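Local coordinates for protein beta-glucosidase (Saccharopolyspora erythraea D, PDB 5M6G) that probably hydrolyses terminal, non-reducing beta-D-glucosyl residues with release of beta-D-glucose, as a glycoside hydrolase of family 3, at residues K231-D236 and G272-S277; R410-L415 and A558-G563; V414-D419 and G581-T586; T463-G468 and Q567-V572. All coordinates share one frame; numbering follows the deposited sequence. Where two conformers were deposited one is given.

Overall arrangement
Along the chain, interaction 1 closes first: it pairs neighbouring parallel strands of the N-terminal, TIM-barrel-type domain at the sorbitol pocket, and is complete before the others begin. Interactions 2 and 3 share V414 and L415 of strand 414-418, interaction 2 including the end of helix 399-412 before it. Interaction 2 closes a long loop by pairing that strand with 555-560, and interaction 3 closes a longer one on the loop after helix 567-573. Interaction 4 joins helices 465-472 and 567-573; it crosses interaction 2, touching it through the R410-D571 salt bridge, and is nested within interaction 3. The centres of interactions 1 and 2 lie about 26 Å apart, on opposite sides of the chain's centre.

Interaction 1: residues K231-D236 and G272-S277. With SOR (sorbitol), chain L.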
# COMPACT_ATOMS: atom_id res chain seq x y z
N LYS A 231 4.78 7.21 2.52
CA LYS A 231 5.79 6.75 1.57
C LYS A 231 5.37 7.05 0.12
O LYS A 231 4.19 7.25 -0.15
CB LYS A 231 6.05 5.24 1.73
CG LYS A 231 4.91 4.34 1.25
CD LYS A 231 5.15 2.86 1.65
CE LYS A 231 4.17 1.92 0.91
NZ LYS A 231 4.45 0.48 1.24
N HIS A 232 6.31 7.09 -0.83
CA HIS A 232 7.74 7.09 -0.58
C HIS A 232 8.28 8.50 -0.85
O HIS A 232 8.05 9.08 -1.91
CB HIS A 232 8.46 6.08 -1.48
CG HIS A 232 7.83 4.72 -1.50
ND1 HIS A 232 6.72 4.43 -2.26
CD2 HIS A 232 8.16 3.58 -0.86
CE1 HIS A 232 6.39 3.16 -2.08
NE2 HIS A 232 7.25 2.62 -1.24
N TYR A 233 9.01 9.04 0.13
CA TYR A 233 9.51 10.40 0.10
C TYR A 233 10.76 10.53 -0.77
O TYR A 233 11.76 9.89 -0.47
CB TYR A 233 9.84 10.85 1.55
CG TYR A 233 10.26 12.29 1.65
CD1 TYR A 233 9.31 13.29 1.80
CD2 TYR A 233 11.59 12.66 1.56
CE1 TYR A 233 9.68 14.64 1.87
CE2 TYR A 233 11.98 14.01 1.62
CZ TYR A 233 11.01 14.98 1.78
OH TYR A 233 11.34 16.32 1.85
N VAL A 234 10.74 11.34 -1.85
CA VAL A 234 9.57 12.05 -2.36
C VAL A 234 9.69 12.06 -3.88
O VAL A 234 10.80 12.09 -4.42
CB VAL A 234 9.43 13.49 -1.78
CG1 VAL A 234 10.72 14.29 -1.99
CG2 VAL A 234 8.22 14.22 -2.36
N GLY A 235 8.55 12.02 -4.57
CA GLY A 235 8.54 12.03 -6.02
C GLY A 235 8.48 10.67 -6.68
O GLY A 235 8.76 10.57 -7.88
N ASP A 236 8.14 9.61 -5.93
CA ASP A 236 8.13 8.28 -6.53
C ASP A 236 7.13 8.18 -7.69
O ASP A 236 7.36 7.42 -8.63
CB ASP A 236 7.85 7.22 -5.45
CG ASP A 236 6.62 7.53 -4.59
OD1 ASP A 236 6.13 8.68 -4.59
OD2 ASP A 236 6.15 6.61 -3.89
N GLY A 272 3.66 8.83 12.10
CA GLY A 272 4.80 8.50 12.95
C GLY A 272 6.08 8.25 12.19
O GLY A 272 7.18 8.46 12.74
N SER A 273 5.97 7.83 10.94
CA SER A 273 7.13 7.42 10.15
C SER A 273 6.99 7.95 8.73
O SER A 273 5.88 8.14 8.23
CB SER A 273 7.26 5.89 10.11
OG SER A 273 8.44 5.50 9.45
N VAL A 274 8.13 8.20 8.09
CA VAL A 274 8.21 8.51 6.66
C VAL A 274 9.24 7.57 6.05
O VAL A 274 10.35 7.43 6.60
CB VAL A 274 8.57 9.98 6.40
CG1 VAL A 274 8.91 10.19 4.94
CG2 VAL A 274 7.43 10.90 6.81
N MET A 275 8.90 6.93 4.94
CA MET A 275 9.82 6.04 4.24
C MET A 275 10.37 6.74 3.01
O MET A 275 9.62 7.34 2.23
CB MET A 275 9.14 4.73 3.84
CG MET A 275 10.12 3.79 3.18
SD MET A 275 9.40 2.27 2.55
CE MET A 275 8.75 1.59 4.07
N VAL A 276 11.71 6.68 2.83
CA VAL A 276 12.35 7.35 1.70
C VAL A 276 12.25 6.49 0.44
O VAL A 276 12.16 5.26 0.50
CB VAL A 276 13.82 7.68 2.05
CG1 VAL A 276 14.50 8.46 0.91
CG2 VAL A 276 13.86 8.48 3.34
N SER A 277 12.26 7.14 -0.73
CA SER A 277 12.08 6.46 -2.01
C SER A 277 13.40 5.96 -2.60
O SER A 277 14.45 6.59 -2.46
CB SER A 277 11.42 7.39 -3.02
OG SER A 277 11.43 6.79 -4.31
C1 SOR L . 7.69 -0.27 -0.13
C2 SOR L . 7.55 -1.50 0.76
C3 SOR L . 8.76 -2.40 0.56
C4 SOR L . 8.52 -3.79 1.13
C5 SOR L . 9.41 -4.87 0.50
C6 SOR L . 8.84 -6.23 0.87
O1 SOR L . 6.43 0.29 -0.40
O2 SOR L . 7.45 -1.10 2.11
O3 SOR L . 9.86 -1.81 1.20
O4 SOR L . 8.72 -3.77 2.53
O5 SOR L . 9.49 -4.73 -0.91
O6 SOR L . 9.36 -7.23 0.02
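H232 and M275 lie side by side and point the same way, beside the sorbitol, where two parallel strands of the TIM-barrel domain, 229-233 and 273-276, end at the pocket. M275 SD comes within 3.9 Å of H232 CD2 in an oblique sulfur-aromatic contact, and a bend at the end of the methionine (chi3 -60°) places CE beside sorbitol O2. K231, joined to H232 by a cis peptide bond, lies over the imidazole: its CG sits 3.7 Å above the ring centre. Beyond CG the lysine is extended, which brings NZ to 2.6 Å from sorbitol O1. The same O1 lies near the plane of the imidazole at its edge, 2.6 Å from H232 NE2, and either atom could donate. F178 O is a further partner of the lysine amine, and D129 and R192 also bind the sorbitol. D236 fixes the rotation of the imidazole. Its OD2 takes H232 ND1 on the anti side at 2.8 Å and also accepts from H232 N, which arrives from above the carboxylate plane. With an alanine in place of H232, sorbitol O1 would probably lose a grip, D236 OD2 its ring donor and M275 SD its aromatic neighbour. The Y233 ring leads away to helix 290-300, where OH bonds to L292 O, while its CB rests 3.6 Å from V274 CG1. Y233 N reaches M275 O at 2.8 Å, almost straight (174°). The strand pair finishes with S277 N, 2.8 Å from Y233 O and 48° above the carbonyl plane.

Interaction 2: residues R410-L415 and A558-G563; sequences RESQVL and ASWLPG
V414 and A558 form an antiparallel, hydrogen-bonded pair that joins the outermost strand 414-418 to strand 555-560 in the mixed sheet of the C-terminal domain. Two nearly straight backbone bonds hold them, V414 N to A558 O at 3.0 Å and A558 N to V414 O at 2.9 Å. Around this pair the packing is close and apolar. W560 lays one face of its indole against A558 CB, and V414 CG2 meets the indole at its edge, in the ring plane, 3.6 Å from NE1. V414 has CG1 anti to the backbone N (chi1 179°), which leaves CG2, the other branch, for the indole. A151 of helix 146-152 adds to the apolar cover over both V414 and W560. The other flank is polar, held partly by a weak bond and a water, although Q413 also packs on V569 and V572 of helix 567-573. Q413 bends at chi2 (-59°) and brings its carboxamide alongside S559: NE2 makes a weak bond to S559 O at 3.3 Å, while S559 OG donates to OE1. At 2.4 Å that second bond is very short, and as S559 was modelled in two conformers its length is doubtful. A water links the helix end to the strand, donating to S412 OG and to S559 O, each at 2.8 Å. S412 OG also bonds to V409 O, where helix 399-412 runs out. The chemistry is thus divided: apolar contacts and paired amides secure the sheet, while the helix end is tied on by a carboxamide and a water whose two protons are both spent in bridging the segments.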
# COMPACT_ATOMS: atom_id res chain seq x y z
N ARG A 410 -17.95 -0.89 -3.51
CA ARG A 410 -19.07 -0.18 -4.14
C ARG A 410 -18.66 1.22 -4.58
O ARG A 410 -18.82 1.59 -5.75
CB ARG A 410 -20.24 -0.05 -3.16
CG ARG A 410 -21.05 -1.28 -2.93
CD ARG A 410 -21.98 -1.06 -1.75
NE ARG A 410 -22.44 -2.33 -1.20
CZ ARG A 410 -22.62 -2.56 0.09
NH1 ARG A 410 -22.37 -1.61 0.98
NH2 ARG A 410 -23.05 -3.75 0.49
N GLU A 411 -18.15 2.01 -3.64
CA GLU A 411 -17.89 3.41 -3.92
C GLU A 411 -16.70 3.60 -4.86
O GLU A 411 -16.59 4.66 -5.48
CB GLU A 411 -17.67 4.16 -2.60
CG GLU A 411 -18.91 4.18 -1.71
CD GLU A 411 -18.75 5.03 -0.46
OE1 GLU A 411 -18.03 6.06 -0.51
OE2 GLU A 411 -19.34 4.68 0.58
N SER A 412 -15.83 2.60 -5.00
CA SER A 412 -14.67 2.73 -5.87
C SER A 412 -15.00 2.51 -7.34
O SER A 412 -14.22 2.91 -8.20
CB SER A 412 -13.57 1.76 -5.44
OG SER A 412 -13.92 0.41 -5.71
N GLN A 413 -16.15 1.88 -7.63
CA GLN A 413 -16.54 1.60 -9.01
C GLN A 413 -16.82 2.90 -9.76
O GLN A 413 -17.54 3.77 -9.27
CB GLN A 413 -17.77 0.70 -9.04
CG GLN A 413 -17.63 -0.56 -8.20
CD GLN A 413 -16.47 -1.42 -8.65
OE1 GLN A 413 -16.59 -2.16 -9.63
NE2 GLN A 413 -15.35 -1.33 -7.95
N VAL A 414 -16.29 3.01 -10.98
CA VAL A 414 -16.46 4.20 -11.80
C VAL A 414 -17.18 3.78 -13.08
O VAL A 414 -16.63 3.02 -13.89
CB VAL A 414 -15.13 4.88 -12.13
CG1 VAL A 414 -15.38 6.09 -13.02
CG2 VAL A 414 -14.41 5.28 -10.85
N LEU A 415 -18.41 4.27 -13.26
CA LEU A 415 -19.16 3.99 -14.47
C LEU A 415 -18.73 4.97 -15.57
O LEU A 415 -18.86 6.19 -15.42
CB LEU A 415 -20.66 4.08 -14.20
CG LEU A 415 -21.56 3.76 -15.41
CD1 LEU A 415 -21.43 2.28 -15.78
CD2 LEU A 415 -23.00 4.13 -15.11
N ALA A 558 -15.27 0.55 -14.46
CA ALA A 558 -13.90 0.39 -13.96
C ALA A 558 -13.97 -0.03 -12.50
O ALA A 558 -14.51 0.69 -11.67
CB ALA A 558 -13.11 1.69 -14.11
N SER A 559 -13.41 -1.20 -12.19
CA SER A 559 -13.50 -1.76 -10.85
C SER A 559 -12.20 -1.68 -10.07
O SER A 559 -12.21 -1.93 -8.86
CB SER A 559 -13.96 -3.22 -10.90
OG SER A 559 -15.30 -3.30 -11.36
N TRP A 560 -11.09 -1.36 -10.73
CA TRP A 560 -9.76 -1.22 -10.10
C TRP A 560 -9.37 -2.59 -9.52
O TRP A 560 -9.51 -3.61 -10.21
CB TRP A 560 -9.75 -0.06 -9.12
CG TRP A 560 -10.41 1.15 -9.67
CD1 TRP A 560 -11.57 1.72 -9.24
CD2 TRP A 560 -9.96 1.93 -10.79
NE1 TRP A 560 -11.88 2.82 -10.02
CE2 TRP A 560 -10.90 2.97 -10.97
CE3 TRP A 560 -8.85 1.87 -11.63
CZ2 TRP A 560 -10.76 3.94 -11.97
CZ3 TRP A 560 -8.72 2.82 -12.64
CH2 TRP A 560 -9.67 3.85 -12.80
N LEU A 561 -8.86 -2.65 -8.28
CA LEU A 561 -8.47 -3.91 -7.63
C LEU A 561 -9.24 -3.98 -6.32
O LEU A 561 -8.73 -3.57 -5.27
CB LEU A 561 -6.96 -3.97 -7.39
CG LEU A 561 -6.13 -3.80 -8.66
CD1 LEU A 561 -4.65 -3.54 -8.32
CD2 LEU A 561 -6.30 -5.01 -9.58
N PRO A 562 -10.47 -4.51 -6.35
CA PRO A 562 -11.40 -4.29 -5.23
C PRO A 562 -11.11 -5.09 -3.98
O PRO A 562 -11.66 -4.74 -2.92
CB PRO A 562 -12.77 -4.68 -5.82
CG PRO A 562 -12.45 -5.58 -6.97
CD PRO A 562 -11.13 -5.11 -7.52
N GLY A 563 -10.30 -6.14 -4.05
CA GLY A 563 -9.97 -6.87 -2.84
C GLY A 563 -10.83 -8.09 -2.60
O GLY A 563 -11.33 -8.71 -3.55
O HOH W 1 -11.69 -1.10 -6.27

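Interaction 3: residues V414-D419 and G581-T586; sequences VLLRND and GKLPMT
V414 and L416 make an apolar contact with L583, laying the edge strand 414-418 of the C-terminal domain's mixed sheet against the loop that follows helix 567-573. L583 is the wedge. Its CD2 lies 3.7 Å from V414 CG1, and its CG lies 4.0 Å from L416 CD2, so one isobutyl group touches both strand residues and crosses each at about a right angle. L416 has CG anti to its carbonyl carbon (chi1 -64°), and from there its end reaches over to the loop although its first bond does not aim at it. The second branch of V414 rests on loop backbone instead: CG2 is 3.8 Å from G581 C and equally far from K582 O. The glycine matters to this closeness, since a beta carbon on G581 would point at V414 and be crowded by CG2. Polar linkage comes from a water that accepts from L415 N at 2.8 Å and lies 2.9 Å from G581 O. Just beyond, L416 and R417 both face L556 in a classic beta bulge, an irregularity in the pairing with strand 555-560. L583 also packs on F606 and on W560 of strand 555-560, while L416 lies on W587. Helix 146-152 lies close by, with A151 touching both V414 and P584 and I147 reaching P584 and M585, so the edge strand, the loop and this helix meet around the W560 indole.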
# COMPACT_ATOMS: atom_id res chain seq x y z
N VAL A 414 -16.29 3.01 -10.98
CA VAL A 414 -16.46 4.20 -11.80
C VAL A 414 -17.18 3.78 -13.08
O VAL A 414 -16.63 3.02 -13.89
CB VAL A 414 -15.13 4.88 -12.13
CG1 VAL A 414 -15.38 6.09 -13.02
CG2 VAL A 414 -14.41 5.28 -10.85
N LEU A 415 -18.41 4.27 -13.26
CA LEU A 415 -19.16 3.99 -14.47
C LEU A 415 -18.73 4.97 -15.57
O LEU A 415 -18.86 6.19 -15.42
CB LEU A 415 -20.66 4.08 -14.20
CG LEU A 415 -21.56 3.76 -15.41
CD1 LEU A 415 -21.43 2.28 -15.78
CD2 LEU A 415 -23.00 4.13 -15.11
N LEU A 416 -18.24 4.43 -16.67
CA LEU A 416 -17.64 5.22 -17.74
C LEU A 416 -18.45 5.24 -19.03
O LEU A 416 -18.36 6.21 -19.78
CB LEU A 416 -16.24 4.69 -18.05
CG LEU A 416 -15.24 4.82 -16.90
CD1 LEU A 416 -13.96 4.04 -17.19
CD2 LEU A 416 -14.96 6.31 -16.60
N ARG A 417 -19.22 4.19 -19.31
CA ARG A 417 -20.12 4.15 -20.45
C ARG A 417 -21.32 3.32 -20.06
O ARG A 417 -21.18 2.33 -19.34
CB ARG A 417 -19.47 3.54 -21.70
CG ARG A 417 -18.39 4.41 -22.35
CD ARG A 417 -18.99 5.49 -23.25
NE ARG A 417 -17.96 6.37 -23.77
CZ ARG A 417 -17.26 6.14 -24.87
NH1 ARG A 417 -17.51 5.04 -25.58
NH2 ARG A 417 -16.32 6.99 -25.27
N ASN A 418 -22.50 3.72 -20.54
CA ASN A 418 -23.70 2.94 -20.29
C ASN A 418 -24.77 3.37 -21.27
O ASN A 418 -25.23 4.51 -21.22
CB ASN A 418 -24.19 3.14 -18.86
CG ASN A 418 -25.42 2.33 -18.55
OD1 ASN A 418 -25.67 1.31 -19.19
ND2 ASN A 418 -26.20 2.78 -17.57
N ASP A 419 -25.19 2.47 -22.16
CA ASP A 419 -26.26 2.79 -23.09
C ASP A 419 -27.63 2.44 -22.54
O ASP A 419 -28.63 2.63 -23.24
CB ASP A 419 -26.03 2.08 -24.43
CG ASP A 419 -26.18 0.57 -24.35
OD1 ASP A 419 -26.42 0.05 -23.24
OD2 ASP A 419 -26.05 -0.10 -25.40
N GLY A 581 -18.36 6.62 -7.76
CA GLY A 581 -16.94 6.84 -7.99
C GLY A 581 -16.67 7.78 -9.15
O GLY A 581 -17.43 7.87 -10.11
N LYS A 582 -15.55 8.50 -9.05
CA LYS A 582 -15.05 9.37 -10.10
C LYS A 582 -13.61 9.01 -10.40
O LYS A 582 -12.89 8.51 -9.53
CB LYS A 582 -15.14 10.86 -9.71
CG LYS A 582 -16.49 11.30 -9.16
CD LYS A 582 -17.57 11.22 -10.23
CE LYS A 582 -18.90 11.75 -9.72
NZ LYS A 582 -19.92 11.89 -10.80
N LEU A 583 -13.18 9.26 -11.63
CA LEU A 583 -11.82 8.91 -12.03
C LEU A 583 -10.78 9.66 -11.21
O LEU A 583 -10.79 10.90 -11.17
CB LEU A 583 -11.59 9.21 -13.51
CG LEU A 583 -12.17 8.21 -14.51
CD1 LEU A 583 -11.61 8.49 -15.90
CD2 LEU A 583 -11.89 6.78 -14.08
N PRO A 584 -9.86 8.95 -10.54
CA PRO A 584 -8.74 9.61 -9.87
C PRO A 584 -7.52 9.81 -10.75
O PRO A 584 -6.58 10.52 -10.34
CB PRO A 584 -8.42 8.61 -8.74
CG PRO A 584 -8.72 7.28 -9.37
CD PRO A 584 -9.95 7.51 -10.22
N MET A 585 -7.47 9.18 -11.93
CA MET A 585 -6.45 9.42 -12.94
C MET A 585 -7.15 9.78 -14.24
O MET A 585 -8.26 9.31 -14.52
CB MET A 585 -5.55 8.19 -13.19
CG MET A 585 -4.41 7.93 -12.18
SD MET A 585 -5.04 7.48 -10.56
CE MET A 585 -3.60 6.84 -9.69
N THR A 586 -6.50 10.62 -15.04
CA THR A 586 -6.99 10.93 -16.38
C THR A 586 -6.81 9.70 -17.28
O THR A 586 -5.76 9.06 -17.28
CB THR A 586 -6.22 12.13 -16.94
OG1 THR A 586 -6.50 13.29 -16.15
CG2 THR A 586 -6.62 12.40 -18.37
O HOH W 2 -19.29 6.25 -11.54

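Interaction 4: residues T463-G468 and Q567-V572; sequences TTILEG and QGVADV
The Q567 carboxamide is the flat group turned to T463, whose CB stands obliquely above the amide plane, 3.2 Å from OE1; at the other end of the amide, NE2 is bonded to E565 OE1. Q567 CG lies between its own N and carbonyl carbon (chi1 67°), and a bend at chi2 then brings OE1 back to the threonine. A second flat group, the E467 carboxylate, is met from above its plane by T464 N, 2.9 Å from OE1, while E467 N returns a bond to T464 OG1, and that hydroxyl is also bonded to D439 OD1. The two backbones come nearest at G468, whose CA is 4.0 Å from Q567 CA; a beta carbon on the glycine would clash. G468 O also sits 3.3 Å from A570 CB. Alongside, I465 CG1 packs 4.0 Å from V569 CG2, the two side chains crossing obliquely. Cutting I465 back to an alanine is likely to open a gap beside V569 and weaken the apolar join. A water donates to I465 O at 2.8 Å and accepts from A570 N at 3.0 Å. The T464-E467 pair is a capping box, starting helix 465-472 where it packs against helix 567-573 in the alpha/beta C-terminal domain.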
# COMPACT_ATOMS: atom_id res chain seq x y z
N THR A 463 -15.02 -13.27 -1.67
CA THR A 463 -16.09 -13.54 -2.62
C THR A 463 -15.68 -13.00 -3.98
O THR A 463 -15.30 -11.83 -4.09
CB THR A 463 -17.40 -12.88 -2.17
OG1 THR A 463 -17.79 -13.39 -0.88
CG2 THR A 463 -18.50 -13.11 -3.21
N THR A 464 -15.74 -13.85 -5.01
CA THR A 464 -15.37 -13.39 -6.35
C THR A 464 -16.48 -12.56 -6.96
O THR A 464 -17.62 -12.51 -6.48
CB THR A 464 -15.01 -14.57 -7.27
OG1 THR A 464 -16.20 -15.29 -7.65
CG2 THR A 464 -14.04 -15.52 -6.59
N ILE A 465 -16.14 -11.86 -8.04
CA ILE A 465 -17.12 -11.02 -8.73
C ILE A 465 -18.24 -11.89 -9.29
O ILE A 465 -19.42 -11.52 -9.21
CB ILE A 465 -16.42 -10.18 -9.81
CG1 ILE A 465 -15.45 -9.19 -9.14
CG2 ILE A 465 -17.44 -9.48 -10.69
CD1 ILE A 465 -14.53 -8.42 -10.09
N LEU A 466 -17.89 -13.05 -9.85
CA LEU A 466 -18.89 -13.99 -10.36
C LEU A 466 -19.81 -14.49 -9.26
O LEU A 466 -21.02 -14.66 -9.47
CB LEU A 466 -18.20 -15.17 -11.04
CG LEU A 466 -19.12 -16.35 -11.42
CD1 LEU A 466 -20.11 -15.93 -12.52
CD2 LEU A 466 -18.31 -17.57 -11.83
N GLU A 467 -19.26 -14.74 -8.07
CA GLU A 467 -20.10 -15.19 -6.97
C GLU A 467 -21.05 -14.09 -6.52
O GLU A 467 -22.21 -14.35 -6.20
CB GLU A 467 -19.22 -15.67 -5.82
CG GLU A 467 -18.47 -16.96 -6.15
CD GLU A 467 -17.44 -17.32 -5.10
OE1 GLU A 467 -17.02 -16.42 -4.35
OE2 GLU A 467 -17.07 -18.51 -5.03
N GLY A 468 -20.57 -12.84 -6.52
CA GLY A 468 -21.46 -11.72 -6.24
C GLY A 468 -22.55 -11.57 -7.29
O GLY A 468 -23.69 -11.25 -6.96
N GLN A 567 -18.41 -8.96 -4.07
CA GLN A 567 -19.85 -8.72 -4.19
C GLN A 567 -20.19 -7.23 -4.31
O GLN A 567 -21.26 -6.89 -4.82
CB GLN A 567 -20.58 -9.36 -3.01
CG GLN A 567 -20.29 -8.73 -1.66
CD GLN A 567 -19.06 -9.28 -0.91
OE1 GLN A 567 -18.12 -9.84 -1.50
NE2 GLN A 567 -19.06 -9.12 0.42
N GLY A 568 -19.29 -6.33 -3.90
CA GLY A 568 -19.54 -4.91 -4.10
C GLY A 568 -19.60 -4.51 -5.56
O GLY A 568 -20.23 -3.50 -5.90
N VAL A 569 -18.97 -5.28 -6.44
CA VAL A 569 -19.08 -5.02 -7.87
C VAL A 569 -20.49 -5.29 -8.35
O VAL A 569 -21.09 -4.48 -9.08
CB VAL A 569 -18.05 -5.86 -8.65
CG1 VAL A 569 -18.19 -5.59 -10.14
CG2 VAL A 569 -16.63 -5.52 -8.17
N ALA A 570 -21.05 -6.44 -7.96
CA ALA A 570 -22.43 -6.76 -8.33
C ALA A 570 -23.40 -5.75 -7.74
O ALA A 570 -24.43 -5.47 -8.36
CB ALA A 570 -22.80 -8.17 -7.86
N ASP A 571 -23.10 -5.22 -6.55
CA ASP A 571 -23.96 -4.19 -5.97
C ASP A 571 -24.18 -3.04 -6.95
O ASP A 571 -25.30 -2.52 -7.07
CB ASP A 571 -23.34 -3.66 -4.68
CG ASP A 571 -23.40 -4.67 -3.55
OD1 ASP A 571 -24.14 -5.66 -3.66
OD2 ASP A 571 -22.68 -4.47 -2.54
N VAL A 572 -23.13 -2.64 -7.66
CA VAL A 572 -23.25 -1.54 -8.62
C VAL A 572 -23.90 -2.02 -9.91
O VAL A 572 -24.80 -1.37 -10.45
CB VAL A 572 -21.86 -0.92 -8.87
CG1 VAL A 572 -21.93 0.14 -9.95
CG2 VAL A 572 -21.32 -0.34 -7.57
O HOH W 3 -19.87 -9.16 -7.69